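Local coordinates for protein chitinase (Chromobacterium violaceum, PDB 4TXG) that probably hydrolyses the glycosidic bonds of chitin as a family 18 glycoside hydrolase, and is likely to bind chitin as well, at residues A191-D194 and G195-L199; Y315-M319 and N320-N324; S535-A539 and Y540-P544. One frame throughout, in Å; residues are numbered along the deposited sequence.

Contact 1: residues A191-D194 and G195-L199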
loop_
_atom_site.group_PDB
_atom_site.type_symbol
_atom_site.label_atom_id
_atom_site.label_comp_id
_atom_site.label_asym_id
_atom_site.label_seq_id
_atom_site.Cartn_x
_atom_site.Cartn_y
_atom_site.Cartn_z
ATOM N N ALA A 191 -4.234 -13.291 7.714
ATOM C CA ALA A 191 -3.652 -13.839 8.933
ATOM C C ALA A 191 -3.575 -12.723 9.983
ATOM O O ALA A 191 -3.738 -11.542 9.663
ATOM C CB ALA A 191 -2.268 -14.434 8.669
ATOM N N HIS A 192 -3.342 -13.095 11.235
ATOM C CA HIS A 192 -3.172 -12.109 12.293
ATOM C C HIS A 192 -1.974 -12.495 13.143
ATOM O O HIS A 192 -1.392 -13.560 12.957
ATOM C CB HIS A 192 -4.429 -12.008 13.162
ATOM C CG HIS A 192 -4.779 -13.283 13.863
ATOM N ND1 HIS A 192 -5.638 -14.217 13.326
ATOM C CD2 HIS A 192 -4.391 -13.774 15.068
ATOM C CE1 HIS A 192 -5.757 -15.237 14.163
ATOM N NE2 HIS A 192 -5.017 -14.986 15.230
ATOM N N VAL A 193 -1.602 -11.605 14.055
ATOM C CA VAL A 193 -0.571 -11.882 15.043
ATOM C C VAL A 193 -1.246 -12.408 16.298
ATOM O O VAL A 193 -2.056 -11.701 16.904
ATOM C CB VAL A 193 0.234 -10.618 15.372
ATOM C CG1 VAL A 193 1.286 -10.919 16.448
ATOM C CG2 VAL A 193 0.871 -10.074 14.108
ATOM N N ASP A 194 -0.954 -13.645 16.688
ATOM C CA ASP A 194 -1.716 -14.222 17.787
ATOM C C ASP A 194 -1.085 -13.872 19.139
ATOM O O ASP A 194 -0.127 -13.105 19.206
ATOM C CB ASP A 194 -1.905 -15.749 17.617
ATOM C CG ASP A 194 -0.632 -16.573 17.811
ATOM O OD1 ASP A 194 0.369 -16.105 18.389
ATOM O OD2 ASP A 194 -0.660 -17.753 17.399
ATOM N N GLY A 195 -1.657 -14.420 20.206
ATOM C CA GLY A 195 -1.231 -14.117 21.566
ATOM C C GLY A 195 0.188 -14.540 21.903
ATOM O O GLY A 195 0.745 -14.119 22.922
ATOM N N SER A 196 0.775 -15.380 21.057
ATOM C CA SER A 196 2.161 -15.801 21.243
ATOM C C SER A 196 3.073 -15.109 20.231
ATOM O O SER A 196 4.212 -15.537 20.003
ATOM C CB SER A 196 2.276 -17.314 21.114
ATOM O OG SER A 196 1.525 -17.947 22.138
ATOM N N ASN A 197 2.539 -14.048 19.633
ATOM C CA ASN A 197 3.225 -13.232 18.634
ATOM C C ASN A 197 3.582 -13.990 17.368
ATOM O O ASN A 197 4.523 -13.637 16.666
ATOM C CB ASN A 197 4.476 -12.587 19.241
ATOM C CG ASN A 197 4.125 -11.456 20.183
ATOM O OD1 ASN A 197 3.166 -10.732 19.946
ATOM N ND2 ASN A 197 4.868 -11.331 21.279
ATOM N N LYS A 198 2.790 -15.006 17.052
ATOM C CA LYS A 198 3.026 -15.804 15.858
ATOM C C LYS A 198 1.984 -15.538 14.789
ATOM O O LYS A 198 0.832 -15.212 15.088
ATOM C CB LYS A 198 3.045 -17.288 16.215
ATOM C CG LYS A 198 4.230 -17.643 17.101
ATOM C CD LYS A 198 3.901 -18.749 18.070
ATOM C CE LYS A 198 4.029 -20.109 17.444
ATOM N NZ LYS A 198 4.067 -21.148 18.519
ATOM N N LEU A 199 2.408 -15.671 13.538
ATOM C CA LEU A 199 1.503 -15.553 12.404
ATOM C C LEU A 199 0.445 -16.669 12.488
ATOM O O LEU A 199 0.787 -17.835 12.651
ATOM C CB LEU A 199 2.318 -15.628 11.105
ATOM C CG LEU A 199 1.645 -15.280 9.774
ATOM C CD1 LEU A 199 2.709 -14.932 8.752
ATOM C CD2 LEU A 199 0.788 -16.441 9.278
HETATM O O HOH W 1 0.286 -19.554 15.266
#

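Contact 2: residues Y315-M319 and N320-N324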
loop_
_atom_site.group_PDB
_atom_site.type_symbol
_atom_site.label_atom_id
_atom_site.label_comp_id
_atom_site.label_asym_id
_atom_site.label_seq_id
_atom_site.Cartn_x
_atom_site.Cartn_y
_atom_site.Cartn_z
ATOM N N TYR A 315 -1.672 1.085 11.775
ATOM C CA TYR A 315 -0.497 1.577 11.033
ATOM C C TYR A 315 0.637 1.857 11.999
ATOM O O TYR A 315 0.378 2.272 13.128
ATOM C CB TYR A 315 -0.792 2.892 10.303
ATOM C CG TYR A 315 -1.871 2.793 9.277
ATOM C CD1 TYR A 315 -1.582 2.364 7.994
ATOM C CD2 TYR A 315 -3.183 3.115 9.598
ATOM C CE1 TYR A 315 -2.571 2.268 7.049
ATOM C CE2 TYR A 315 -4.179 3.009 8.663
ATOM C CZ TYR A 315 -3.866 2.587 7.390
ATOM O OH TYR A 315 -4.862 2.491 6.450
ATOM N N PRO A 316 1.889 1.699 11.543
ATOM C CA PRO A 316 3.040 2.034 12.385
ATOM C C PRO A 316 3.370 3.524 12.300
ATOM O O PRO A 316 4.468 3.907 11.883
ATOM C CB PRO A 316 4.163 1.183 11.785
ATOM C CG PRO A 316 3.831 1.175 10.302
ATOM C CD PRO A 316 2.305 1.114 10.250
ATOM N N THR A 317 2.417 4.366 12.679
ATOM C CA THR A 317 2.630 5.796 12.560
ATOM C C THR A 317 2.578 6.477 13.921
ATOM O O THR A 317 1.876 6.024 14.833
ATOM C CB THR A 317 1.593 6.436 11.615
ATOM O OG1 THR A 317 1.871 7.831 11.454
ATOM C CG2 THR A 317 0.172 6.256 12.143
ATOM N N SER A 318 3.319 7.574 14.054
ATOM C CA SER A 318 3.347 8.320 15.302
ATOM C C SER A 318 2.232 9.381 15.408
ATOM O O SER A 318 2.207 10.132 16.381
ATOM C CB SER A 318 4.710 8.995 15.480
ATOM O OG SER A 318 4.892 10.035 14.524
ATOM N N MET A 319 1.322 9.437 14.434
ATOM C CA MET A 319 0.153 10.320 14.531
ATOM C C MET A 319 -0.792 9.785 15.602
ATOM O O MET A 319 -1.152 8.612 15.583
ATOM C CB MET A 319 -0.608 10.424 13.201
ATOM C CG MET A 319 0.239 10.763 11.982
ATOM S SD MET A 319 1.070 12.368 12.051
ATOM C CE MET A 319 -0.279 13.514 11.907
ATOM N N ASN A 320 -1.179 10.646 16.533
ATOM C CA ASN A 320 -2.076 10.267 17.614
ATOM C C ASN A 320 -3.465 9.920 17.064
ATOM O O ASN A 320 -3.941 10.581 16.144
ATOM C CB ASN A 320 -2.146 11.406 18.634
ATOM C CG ASN A 320 -3.018 11.077 19.819
ATOM O OD1 ASN A 320 -2.653 10.256 20.660
ATOM N ND2 ASN A 320 -4.170 11.737 19.907
ATOM N N ASN A 321 -4.088 8.869 17.607
ATOM C CA ASN A 321 -5.427 8.417 17.192
ATOM C C ASN A 321 -5.532 8.002 15.725
ATOM O O ASN A 321 -6.617 8.037 15.143
ATOM C CB ASN A 321 -6.477 9.499 17.461
ATOM C CG ASN A 321 -6.781 9.677 18.937
ATOM O OD1 ASN A 321 -6.442 8.833 19.761
ATOM N ND2 ASN A 321 -7.450 10.776 19.271
ATOM N N ALA A 322 -4.419 7.610 15.119
ATOM C CA ALA A 322 -4.449 7.218 13.714
ATOM C C ALA A 322 -4.892 5.774 13.546
ATOM O O ALA A 322 -5.396 5.392 12.490
ATOM C CB ALA A 322 -3.085 7.423 13.076
ATOM N N GLY A 323 -4.709 4.973 14.589
ATOM C CA GLY A 323 -5.048 3.567 14.512
ATOM C C GLY A 323 -6.549 3.317 14.548
ATOM O O GLY A 323 -7.340 4.245 14.756
ATOM N N ASN A 324 -6.940 2.066 14.307
ATOM C CA ASN A 324 -8.296 1.605 14.595
ATOM C C ASN A 324 -8.605 2.023 16.027
ATOM O O ASN A 324 -7.792 1.768 16.915
ATOM C CB ASN A 324 -8.384 0.081 14.408
ATOM C CG ASN A 324 -9.802 -0.467 14.515
ATOM O OD1 ASN A 324 -10.591 -0.046 15.360
ATOM N ND2 ASN A 324 -10.117 -1.449 13.672
HETATM O O HOH W 2 1.365 12.595 17.228
#

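Contact 3: residues S535-A539 and Y540-P544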
loop_
_atom_site.group_PDB
_atom_site.type_symbol
_atom_site.label_atom_id
_atom_site.label_comp_id
_atom_site.label_asym_id
_atom_site.label_seq_id
_atom_site.Cartn_x
_atom_site.Cartn_y
_atom_site.Cartn_z
ATOM N N SER A 535 -30.880 -9.759 -7.584
ATOM C CA SER A 535 -31.629 -10.921 -7.098
ATOM C C SER A 535 -30.986 -11.559 -5.864
ATOM O O SER A 535 -31.601 -12.391 -5.191
ATOM C CB SER A 535 -31.757 -11.969 -8.202
ATOM O OG SER A 535 -30.482 -12.473 -8.560
ATOM N N TYR A 536 -29.746 -11.166 -5.587
ATOM C CA TYR A 536 -28.954 -11.684 -4.474
ATOM C C TYR A 536 -29.230 -10.999 -3.128
ATOM O O TYR A 536 -28.636 -11.368 -2.119
ATOM C CB TYR A 536 -27.462 -11.535 -4.816
ATOM C CG TYR A 536 -27.178 -10.197 -5.475
ATOM C CD1 TYR A 536 -27.163 -9.028 -4.728
ATOM C CD2 TYR A 536 -26.985 -10.101 -6.851
ATOM C CE1 TYR A 536 -26.948 -7.788 -5.322
ATOM C CE2 TYR A 536 -26.754 -8.870 -7.457
ATOM C CZ TYR A 536 -26.741 -7.718 -6.688
ATOM O OH TYR A 536 -26.523 -6.497 -7.286
ATOM N N LEU A 537 -30.097 -9.989 -3.103
ATOM C CA LEU A 537 -30.285 -9.213 -1.874
ATOM C C LEU A 537 -30.701 -10.090 -0.696
ATOM O O LEU A 537 -30.153 -9.965 0.400
ATOM C CB LEU A 537 -31.319 -8.102 -2.071
ATOM C CG LEU A 537 -30.920 -6.889 -2.913
ATOM C CD1 LEU A 537 -32.019 -5.833 -2.847
ATOM C CD2 LEU A 537 -29.553 -6.299 -2.493
ATOM N N ALA A 538 -31.666 -10.975 -0.929
ATOM C CA ALA A 538 -32.170 -11.843 0.129
ATOM C C ALA A 538 -31.054 -12.737 0.674
ATOM O O ALA A 538 -31.001 -13.011 1.876
ATOM C CB ALA A 538 -33.338 -12.685 -0.376
ATOM N N ALA A 539 -30.143 -13.158 -0.201
ATOM C CA ALA A 539 -29.030 -14.014 0.212
ATOM C C ALA A 539 -28.073 -13.295 1.164
ATOM O O ALA A 539 -27.321 -13.949 1.892
ATOM C CB ALA A 539 -28.273 -14.530 -1.014
ATOM N N TYR A 540 -28.099 -11.960 1.160
ATOM C CA TYR A 540 -27.299 -11.167 2.091
ATOM C C TYR A 540 -28.085 -10.835 3.359
ATOM O O TYR A 540 -27.624 -10.060 4.196
ATOM C CB TYR A 540 -26.806 -9.873 1.432
ATOM C CG TYR A 540 -25.553 -10.072 0.604
ATOM C CD1 TYR A 540 -24.336 -10.358 1.216
ATOM C CD2 TYR A 540 -25.588 -9.991 -0.780
ATOM C CE1 TYR A 540 -23.187 -10.565 0.471
ATOM C CE2 TYR A 540 -24.438 -10.196 -1.539
ATOM C CZ TYR A 540 -23.243 -10.479 -0.905
ATOM O OH TYR A 540 -22.106 -10.682 -1.648
ATOM N N GLY A 541 -29.266 -11.425 3.493
ATOM C CA GLY A 541 -30.117 -11.177 4.646
ATOM C C GLY A 541 -30.792 -9.822 4.572
ATOM O O GLY A 541 -31.213 -9.264 5.584
ATOM N N ILE A 542 -30.901 -9.294 3.361
ATOM C CA ILE A 542 -31.481 -7.977 3.152
ATOM C C ILE A 542 -32.923 -8.119 2.688
ATOM O O ILE A 542 -33.177 -8.638 1.606
ATOM C CB ILE A 542 -30.675 -7.162 2.117
ATOM C CG1 ILE A 542 -29.272 -6.867 2.649
ATOM C CG2 ILE A 542 -31.403 -5.881 1.771
ATOM C CD1 ILE A 542 -28.332 -6.263 1.619
ATOM N N ASP A 543 -33.858 -7.668 3.519
ATOM C CA ASP A 543 -35.283 -7.777 3.212
ATOM C C ASP A 543 -35.677 -6.760 2.142
ATOM O O ASP A 543 -35.797 -5.572 2.431
ATOM C CB ASP A 543 -36.109 -7.572 4.485
ATOM C CG ASP A 543 -37.603 -7.814 4.282
ATOM O OD1 ASP A 543 -38.073 -7.912 3.127
ATOM O OD2 ASP A 543 -38.315 -7.893 5.302
ATOM N N PRO A 544 -35.916 -7.232 0.907
ATOM C CA PRO A 544 -36.157 -6.323 -0.219
ATOM C C PRO A 544 -37.514 -5.624 -0.161
ATOM O O PRO A 544 -37.826 -4.852 -1.071
ATOM C CB PRO A 544 -36.075 -7.250 -1.434
ATOM C CG PRO A 544 -36.514 -8.569 -0.919
ATOM C CD PRO A 544 -36.044 -8.647 0.510
#

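Contact 1: residues A191-D194 and G195-L199
D194 folds its carboxylate back over the turn it opens, and a single oxygen, OD1, takes up two backbone N-H groups of the residues that follow, S196 and K198. S196 N lies 2.8 Å from D194 OD1 and K198 N lies 3.0 Å from it. The two donors approach from opposite faces of the carboxylate plane, S196 N about 45° and K198 N about 54° out of it, so OD1 is clamped between them. The first torsion places D194 CG between its own N and carbonyl carbon (chi1 71°), which swings the group over the chain rather than out from it. The side chain of K198 starts alongside the carboxylate, pointing the same way, with its CB 3.6 Å from D194 OD1. A water lies close to the other oxygen, OD2, and to L199 O.

The backbone forms a 3:5 beta hairpin between strands 185-193 and 199-200: a type I turn from D194 to N197, closed by N197 N to D194 O at 2.9 Å, with N197 in the left-handed region as the first residue of a G1 bulge. D194 N returns a bond of 2.9 Å to K198 O, and the S196 N bond to OD1 adds an Asx turn.

Next to the turn, V193 and L199 form a non-hydrogen-bonded pair with both side chains on one face, where F293 of helix 287-304 packs on them. V193 CG1 rests 3.7 Å from N197 CA, while L199 turns CD2 to within 3.7 Å of A191 CB. H192 departs from the other face, toward the ring of Y261.

Contact 2: residues Y315-M319 and N320-N324
A cis peptide bond precedes Y315, a rarity before a residue other than proline, and the ring of this tyrosine turns an edge toward A322 O. CD2 is the nearest ring atom, 4.3 Å from A322 O, which lies near the ring plane; this is a loose approach. One residue later the chain bends again in an inverse gamma turn centred on P316, with a weak bond from T317 N to Y315 O.

The tighter meeting lies further along, where the methyl of A322 points back into the first half of the loop. A322 CB reaches T317 CG2 at 3.6 Å, M319 O at 3.4 Å and M319 CB at 3.9 Å. T317 has OG1 opposite its own N (chi1 -177°), which splits its two branches: the methyl meets A322, and the hydroxyl bonds to L376 O. That OG1 also accepts a weak bond from M319 N, 3.4 Å away, which makes an ST turn.

M319 to A322 form a type II beta turn with N321 at positive phi, closed by a weak bond of 3.4 Å from A322 N to M319 O. A water donates to S318 O at 2.7 Å and weakly accepts from N320 N. N321 OD1 is bonded to N332 ND2, and the side chain of M319 touches D670 of the C-terminal region.

With an apolar methyl contact inside the loop and a single, weak hydrogen bond across the turn, the shape probably depends much on polar partners outside it, among them L376 O for T317 and G379 O for S318 OG.

Contact 3: residues S535-A539 and Y540-P544
L537 O sits at the centre of this chain reversal, accepting I542 N at 3.1 Å and Y540 N at 3.0 Å. The two donors come from opposite faces of the carbonyl plane; Y540 N stands well above it (60°), while I542 N is less tilted (34°). G541 N bonds to A538 O at 2.9 Å, and Y540 N has a further weak bond to Y536 O.

The bond from I542 N also brings I542 CB to 3.3 Å from L537 O. Separately, I542 CD1 and L537 CD2 meet loosely at 4.3 Å: I542 carries CG1 anti to its carbonyl carbon and extends beyond it, which sends CD1 toward the leucine. The rings of Y536 and Y540 are about as far apart, Y536 CD1 lying 4.4 Å from Y540 CE2, which meets the Y536 ring obliquely.

Farther out, the tyrosine hydroxyls are tied to surrounding parts of the fold: Y536 OH to H524 ND1 and N527 ND2 of helix 522-530, and Y540 OH to W505 NE1. I504 packs on both Y536 and I542.

The bonds I542 N to L537 O and G541 N to A538 O, glycine at positive phi (75°) and the apolar pair L537 with I542 together define a Schellman motif, here ending a short 3-10 segment.

Contact 1 takes in the C-terminal end of strand 185-193 and contact 2 follows that of strand 308-312, both parallel strands of the family 18 TIM barrel, at the mouth where the active site of this fold lies. Their centres are 20 Å apart and their nearest atoms about 12 Å, without touching. Helix 273-278 lies between them: F274 and M277 pack on contact 1, while Y275 OH bonds to Y315 N of contact 2. Contact 2 begins directly after the family's DxxDxDxE signature, and the side chain of Y315 is about 4 Å from a bound cesium ion. Contact 3 is peripheral, in the loop between helix 522-530 and strand 556-560, its centre 35 and 37 Å from those of contacts 1 and 2.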